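Local structure of lysyl-trna-dependent l-ysyl-phosphatidylgycerol synthase (Bacillus licheniformis, 4V36) at residues A30-F42 / G180-A194. The protein transfers lysine from lysyl-tRNA to the membrane lipid phosphatidylglycerol, a modification linked to bacterial resistance. Numbering follows the deposited sequence.
With LYN (2,6-diamino-hexanoic acid amide), chain C.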
loop_
_atom_site.group_PDB
_atom_site.type_symbol
_atom_site.label_atom_id
_atom_site.label_comp_id
_atom_site.label_asym_id
_atom_site.label_seq_id
_atom_site.Cartn_x
_atom_site.Cartn_y
_atom_site.Cartn_z
ATOM N N ALA A 30 -6.798 0.797 -4.493
ATOM C CA ALA A 30 -5.879 0.111 -3.592
ATOM C C ALA A 30 -5.273 1.043 -2.545
ATOM O O ALA A 30 -4.937 0.613 -1.442
ATOM C CB ALA A 30 -4.775 -0.566 -4.390
ATOM N N LEU A 31 -5.138 2.317 -2.891
ATOM C CA LEU A 31 -4.463 3.274 -2.021
ATOM C C LEU A 31 -5.441 4.243 -1.364
ATOM O O LEU A 31 -5.031 5.204 -0.711
ATOM C CB LEU A 31 -3.413 4.051 -2.816
ATOM C CG LEU A 31 -2.395 3.200 -3.579
ATOM C CD1 LEU A 31 -1.586 4.060 -4.538
ATOM C CD2 LEU A 31 -1.476 2.465 -2.614
ATOM N N SER A 32 -6.733 3.985 -1.535
ATOM C CA SER A 32 -7.773 4.878 -1.027
ATOM C C SER A 32 -7.810 4.926 0.498
ATOM O O SER A 32 -8.030 5.985 1.088
ATOM C CB SER A 32 -9.143 4.453 -1.560
ATOM O OG SER A 32 -9.177 4.498 -2.975
ATOM N N HIS A 33 -7.592 3.778 1.131
ATOM C CA HIS A 33 -7.681 3.676 2.584
ATOM C C HIS A 33 -6.589 4.482 3.282
ATOM O O HIS A 33 -6.733 4.860 4.444
ATOM C CB HIS A 33 -7.609 2.211 3.020
ATOM C CG HIS A 33 -7.965 1.991 4.458
ATOM N ND1 HIS A 33 -7.027 1.688 5.422
ATOM C CD2 HIS A 33 -9.159 2.036 5.097
ATOM C CE1 HIS A 33 -7.627 1.552 6.590
ATOM N NE2 HIS A 33 -8.921 1.758 6.421
ATOM N N LEU A 34 -5.502 4.755 2.567
ATOM C CA LEU A 34 -4.382 5.503 3.131
ATOM C C LEU A 34 -4.740 6.962 3.408
ATOM O O LEU A 34 -3.973 7.687 4.044
ATOM C CB LEU A 34 -3.173 5.432 2.198
ATOM C CG LEU A 34 -2.510 4.057 2.112
ATOM C CD1 LEU A 34 -1.348 4.078 1.137
ATOM C CD2 LEU A 34 -2.054 3.606 3.489
ATOM N N GLY A 35 -5.905 7.387 2.932
ATOM C CA GLY A 35 -6.380 8.736 3.178
ATOM C C GLY A 35 -6.782 8.963 4.625
ATOM O O GLY A 35 -6.952 10.102 5.058
ATOM N N PHE A 36 -6.928 7.877 5.378
ATOM C CA PHE A 36 -7.313 7.973 6.782
ATOM C C PHE A 36 -6.111 8.254 7.680
ATOM O O PHE A 36 -6.248 8.356 8.899
ATOM C CB PHE A 36 -8.016 6.692 7.236
ATOM C CG PHE A 36 -9.358 6.478 6.596
ATOM C CD1 PHE A 36 -10.437 7.278 6.937
ATOM C CD2 PHE A 36 -9.544 5.474 5.661
ATOM C CE1 PHE A 36 -11.674 7.085 6.351
ATOM C CE2 PHE A 36 -10.778 5.274 5.073
ATOM C CZ PHE A 36 -11.845 6.081 5.418
ATOM N N LEU A 37 -4.934 8.376 7.072
ATOM C CA LEU A 37 -3.723 8.716 7.812
ATOM C C LEU A 37 -3.690 10.206 8.125
ATOM O O LEU A 37 -2.994 10.643 9.040
ATOM C CB LEU A 37 -2.475 8.312 7.025
ATOM C CG LEU A 37 -2.213 6.813 6.869
ATOM C CD1 LEU A 37 -0.990 6.569 5.994
ATOM C CD2 LEU A 37 -2.039 6.156 8.231
ATOM N N GLY A 38 -4.445 10.981 7.352
ATOM C CA GLY A 38 -4.547 12.414 7.559
ATOM C C GLY A 38 -3.301 13.183 7.163
ATOM O O GLY A 38 -3.085 14.304 7.622
ATOM N N ASP A 39 -2.481 12.584 6.306
ATOM C CA ASP A 39 -1.239 13.216 5.875
ATOM C C ASP A 39 -1.277 13.578 4.395
ATOM O O ASP A 39 -0.249 13.891 3.794
ATOM C CB ASP A 39 -0.046 12.301 6.163
ATOM C CG ASP A 39 -0.113 10.993 5.396
ATOM O OD1 ASP A 39 -1.223 10.605 4.972
ATOM O OD2 ASP A 39 0.944 10.350 5.224
ATOM N N LYS A 40 -2.470 13.530 3.812
ATOM C CA LYS A 40 -2.660 13.895 2.414
ATOM C C LYS A 40 -3.874 14.801 2.254
ATOM O O LYS A 40 -4.890 14.613 2.922
ATOM C CB LYS A 40 -2.820 12.646 1.546
ATOM C CG LYS A 40 -1.544 11.842 1.373
ATOM C CD LYS A 40 -1.817 10.518 0.684
ATOM C CE LYS A 40 -2.651 9.605 1.567
ATOM N NZ LYS A 40 -1.956 9.297 2.847
ATOM N N ARG A 41 -3.762 15.789 1.370
ATOM C CA ARG A 41 -4.883 16.674 1.076
ATOM C C ARG A 41 -5.810 16.027 0.054
ATOM O O ARG A 41 -5.389 15.175 -0.727
ATOM C CB ARG A 41 -4.388 18.029 0.567
ATOM C CG ARG A 41 -3.547 18.798 1.574
ATOM C CD ARG A 41 -3.243 20.205 1.085
ATOM N NE ARG A 41 -4.457 20.995 0.897
ATOM C CZ ARG A 41 -5.045 21.703 1.856
ATOM N NH1 ARG A 41 -4.534 21.721 3.080
ATOM N NH2 ARG A 41 -6.147 22.392 1.593
ATOM N N PHE A 42 -7.074 16.433 0.066
ATOM C CA PHE A 42 -8.066 15.845 -0.826
ATOM C C PHE A 42 -8.559 16.847 -1.863
ATOM O O PHE A 42 -8.676 18.040 -1.584
ATOM C CB PHE A 42 -9.253 15.303 -0.024
ATOM C CG PHE A 42 -8.900 14.162 0.887
ATOM C CD1 PHE A 42 -7.806 13.355 0.621
ATOM C CD2 PHE A 42 -9.666 13.895 2.010
ATOM C CE1 PHE A 42 -7.482 12.306 1.458
ATOM C CE2 PHE A 42 -9.346 12.848 2.850
ATOM C CZ PHE A 42 -8.252 12.052 2.574
ATOM N N GLY A 180 5.399 7.307 5.745
ATOM C CA GLY A 180 4.046 7.755 5.469
ATOM C C GLY A 180 3.684 7.859 4.001
ATOM O O GLY A 180 4.265 7.176 3.154
ATOM N N PHE A 181 2.709 8.718 3.716
ATOM C CA PHE A 181 2.192 8.949 2.368
ATOM C C PHE A 181 1.643 7.674 1.728
ATOM O O PHE A 181 0.438 7.426 1.763
ATOM C CB PHE A 181 3.272 9.565 1.471
ATOM C CG PHE A 181 2.775 9.945 0.105
ATOM C CD1 PHE A 181 1.858 10.971 -0.050
ATOM C CD2 PHE A 181 3.226 9.278 -1.021
ATOM C CE1 PHE A 181 1.395 11.323 -1.305
ATOM C CE2 PHE A 181 2.768 9.625 -2.279
ATOM C CZ PHE A 181 1.852 10.650 -2.421
ATOM N N SER A 182 2.530 6.872 1.146
ATOM C CA SER A 182 2.120 5.653 0.454
ATOM C C SER A 182 2.207 4.429 1.357
ATOM O O SER A 182 1.821 3.328 0.962
ATOM C CB SER A 182 2.977 5.434 -0.792
ATOM O OG SER A 182 4.339 5.277 -0.441
ATOM N N LEU A 183 2.725 4.625 2.563
ATOM C CA LEU A 183 2.814 3.551 3.545
ATOM C C LEU A 183 2.047 3.932 4.802
ATOM O O LEU A 183 1.895 5.113 5.111
ATOM C CB LEU A 183 4.274 3.243 3.889
ATOM C CG LEU A 183 5.173 2.769 2.744
ATOM C CD1 LEU A 183 6.613 2.625 3.211
ATOM C CD2 LEU A 183 4.667 1.460 2.165
ATOM N N GLY A 184 1.563 2.931 5.525
ATOM C CA GLY A 184 0.841 3.184 6.755
ATOM C C GLY A 184 1.762 3.262 7.954
ATOM O O GLY A 184 2.912 2.823 7.901
ATOM N N PHE A 185 1.256 3.837 9.036
ATOM C CA PHE A 185 1.992 3.891 10.290
ATOM C C PHE A 185 1.036 3.683 11.457
ATOM O O PHE A 185 -0.180 3.630 11.272
ATOM C CB PHE A 185 2.745 5.219 10.429
ATOM C CG PHE A 185 1.906 6.437 10.151
ATOM C CD1 PHE A 185 1.144 7.016 11.153
ATOM C CD2 PHE A 185 1.893 7.013 8.890
ATOM C CE1 PHE A 185 0.377 8.140 10.900
ATOM C CE2 PHE A 185 1.129 8.135 8.631
ATOM C CZ PHE A 185 0.371 8.699 9.638
ATOM N N PHE A 186 1.590 3.566 12.658
ATOM C CA PHE A 186 0.786 3.296 13.841
ATOM C C PHE A 186 0.061 4.550 14.323
ATOM O O PHE A 186 0.592 5.310 15.134
ATOM C CB PHE A 186 1.660 2.728 14.962
ATOM C CG PHE A 186 0.885 2.002 16.026
ATOM C CD1 PHE A 186 0.249 2.702 17.040
ATOM C CD2 PHE A 186 0.797 0.621 16.015
ATOM C CE1 PHE A 186 -0.466 2.036 18.020
ATOM C CE2 PHE A 186 0.086 -0.052 16.994
ATOM C CZ PHE A 186 -0.545 0.657 17.997
ATOM N N GLN A 187 -1.147 4.765 13.812
ATOM C CA GLN A 187 -2.015 5.825 14.310
ATOM C C GLN A 187 -3.333 5.226 14.784
ATOM O O GLN A 187 -3.967 4.452 14.069
ATOM C CB GLN A 187 -2.275 6.885 13.241
ATOM C CG GLN A 187 -3.141 8.033 13.738
ATOM C CD GLN A 187 -3.744 8.843 12.612
ATOM O OE1 GLN A 187 -4.817 8.518 12.106
ATOM N NE2 GLN A 187 -3.059 9.910 12.216
ATOM N N GLU A 188 -3.739 5.597 15.992
ATOM C CA GLU A 188 -4.916 5.022 16.630
ATOM C C GLU A 188 -6.200 5.270 15.837
ATOM O O GLU A 188 -7.007 4.359 15.672
ATOM C CB GLU A 188 -5.046 5.571 18.049
ATOM C CG GLU A 188 -3.830 5.264 18.910
ATOM C CD GLU A 188 -3.790 6.076 20.186
ATOM O OE1 GLU A 188 -4.702 6.902 20.399
ATOM O OE2 GLU A 188 -2.842 5.886 20.977
ATOM N N ASP A 189 -6.381 6.494 15.346
ATOM C CA ASP A 189 -7.524 6.818 14.493
ATOM C C ASP A 189 -7.568 5.910 13.269
ATOM O O ASP A 189 -8.613 5.359 12.926
ATOM C CB ASP A 189 -7.471 8.282 14.047
ATOM C CG ASP A 189 -8.078 9.227 15.063
ATOM O OD1 ASP A 189 -9.095 8.857 15.687
ATOM O OD2 ASP A 189 -7.540 10.343 15.234
ATOM N N TYR A 190 -6.418 5.766 12.622
ATOM C CA TYR A 190 -6.284 4.944 11.427
ATOM C C TYR A 190 -6.581 3.475 11.711
ATOM O O TYR A 190 -7.230 2.798 10.913
ATOM C CB TYR A 190 -4.873 5.101 10.851
ATOM C CG TYR A 190 -4.556 4.190 9.688
ATOM C CD1 TYR A 190 -5.222 4.317 8.477
ATOM C CD2 TYR A 190 -3.569 3.218 9.793
ATOM C CE1 TYR A 190 -4.928 3.491 7.410
ATOM C CE2 TYR A 190 -3.267 2.388 8.730
ATOM C CZ TYR A 190 -3.950 2.529 7.541
ATOM O OH TYR A 190 -3.655 1.705 6.479
ATOM N N LEU A 191 -6.117 2.993 12.859
ATOM C CA LEU A 191 -6.274 1.588 13.221
ATOM C C LEU A 191 -7.718 1.215 13.558
ATOM O O LEU A 191 -8.083 0.039 13.527
ATOM C CB LEU A 191 -5.361 1.244 14.399
ATOM C CG LEU A 191 -3.861 1.247 14.094
ATOM C CD1 LEU A 191 -3.055 0.907 15.339
ATOM C CD2 LEU A 191 -3.547 0.281 12.962
ATOM N N GLN A 192 -8.537 2.211 13.879
ATOM C CA GLN A 192 -9.942 1.972 14.201
ATOM C C GLN A 192 -10.793 1.807 12.943
ATOM O O GLN A 192 -11.970 1.459 13.023
ATOM C CB GLN A 192 -10.503 3.117 15.052
ATOM C CG GLN A 192 -9.850 3.281 16.417
ATOM C CD GLN A 192 -10.307 2.242 17.424
ATOM O OE1 GLN A 192 -11.181 1.424 17.143
ATOM N NE2 GLN A 192 -9.715 2.275 18.611
ATOM N N LYS A 193 -10.190 2.055 11.785
ATOM C CA LYS A 193 -10.929 2.099 10.527
ATOM C C LYS A 193 -11.032 0.743 9.827
ATOM O O LYS A 193 -11.682 0.627 8.788
ATOM C CB LYS A 193 -10.281 3.108 9.577
ATOM C CG LYS A 193 -10.288 4.541 10.080
ATOM C CD LYS A 193 -11.691 5.115 10.083
ATOM C CE LYS A 193 -11.691 6.569 10.528
ATOM N NZ LYS A 193 -11.231 6.723 11.937
ATOM N N ALA A 194 -10.398 -0.278 10.392
ATOM C CA ALA A 194 -10.329 -1.576 9.726
ATOM C C ALA A 194 -10.107 -2.711 10.721
ATOM O O ALA A 194 -9.616 -2.479 11.826
ATOM C CB ALA A 194 -9.219 -1.563 8.678
HETATM N N LYN C . 4.522 -2.355 8.422
HETATM C CA LYN C . 4.658 -0.947 8.093
HETATM C CB LYN C . 6.135 -0.568 8.074
HETATM C CG LYN C . 6.354 0.884 7.664
HETATM C CD LYN C . 7.610 1.456 8.312
HETATM C CE LYN C . 8.861 0.700 7.881
HETATM N NZ LYN C . 10.051 1.271 8.567
HETATM C C LYN C . 4.036 -0.671 6.755
HETATM O O LYN C . 4.220 -1.453 5.835
HETATM N NT LYN C . 3.283 0.419 6.606
#
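This contact adjoins the lysine amide pocket, to which it contributes Gly184: the 3-10 segment 33-36 and the residues after it pack against the loop and short helix of 180-194. Leu37 inserts between Phe185 and Tyr190, and Asp39 and Lys40 grip the type II' turn from Gly180 to Leu183. Leu37 CD2 serves two rings at once, lying over a face of Tyr190, 3.6 Å from its centroid, and over a face of Phe185, 3.9 Å from its centroid. Tyr190 CG stands anti to the backbone N (chi1 174°), which brings one ring edge to Phe36 CB and its CE1 within 3.4 Å of His33 ND1; the His33 and Tyr190 rings meet obliquely, planes at 48°. The Tyr190 hydroxyl hydrogen-bonds Asp224, which lines the lysine amide pocket. Over one face of the Phe36 ring runs the aliphatic chain of Lys193. At the turn, Phe181 N donates to Asp39 OD2 (2.8 Å), while Lys40 NZ reaches Phe181 O in the carbonyl plane, on a lone pair (3.2 Å). Bent at its far end, Lys40 also places NZ 2.6 Å from Asp39 OD1 in a salt bridge and donates from it to Leu34 O. With Phe181 N and O held by an Asp39-Lys40 ion pair, whose charges probably offset each other, the turn is tied shortly before Gly184, whose O accepts from the ligand's amide NT at 2.8 Å; the contact thus probably sets the position of that carbonyl.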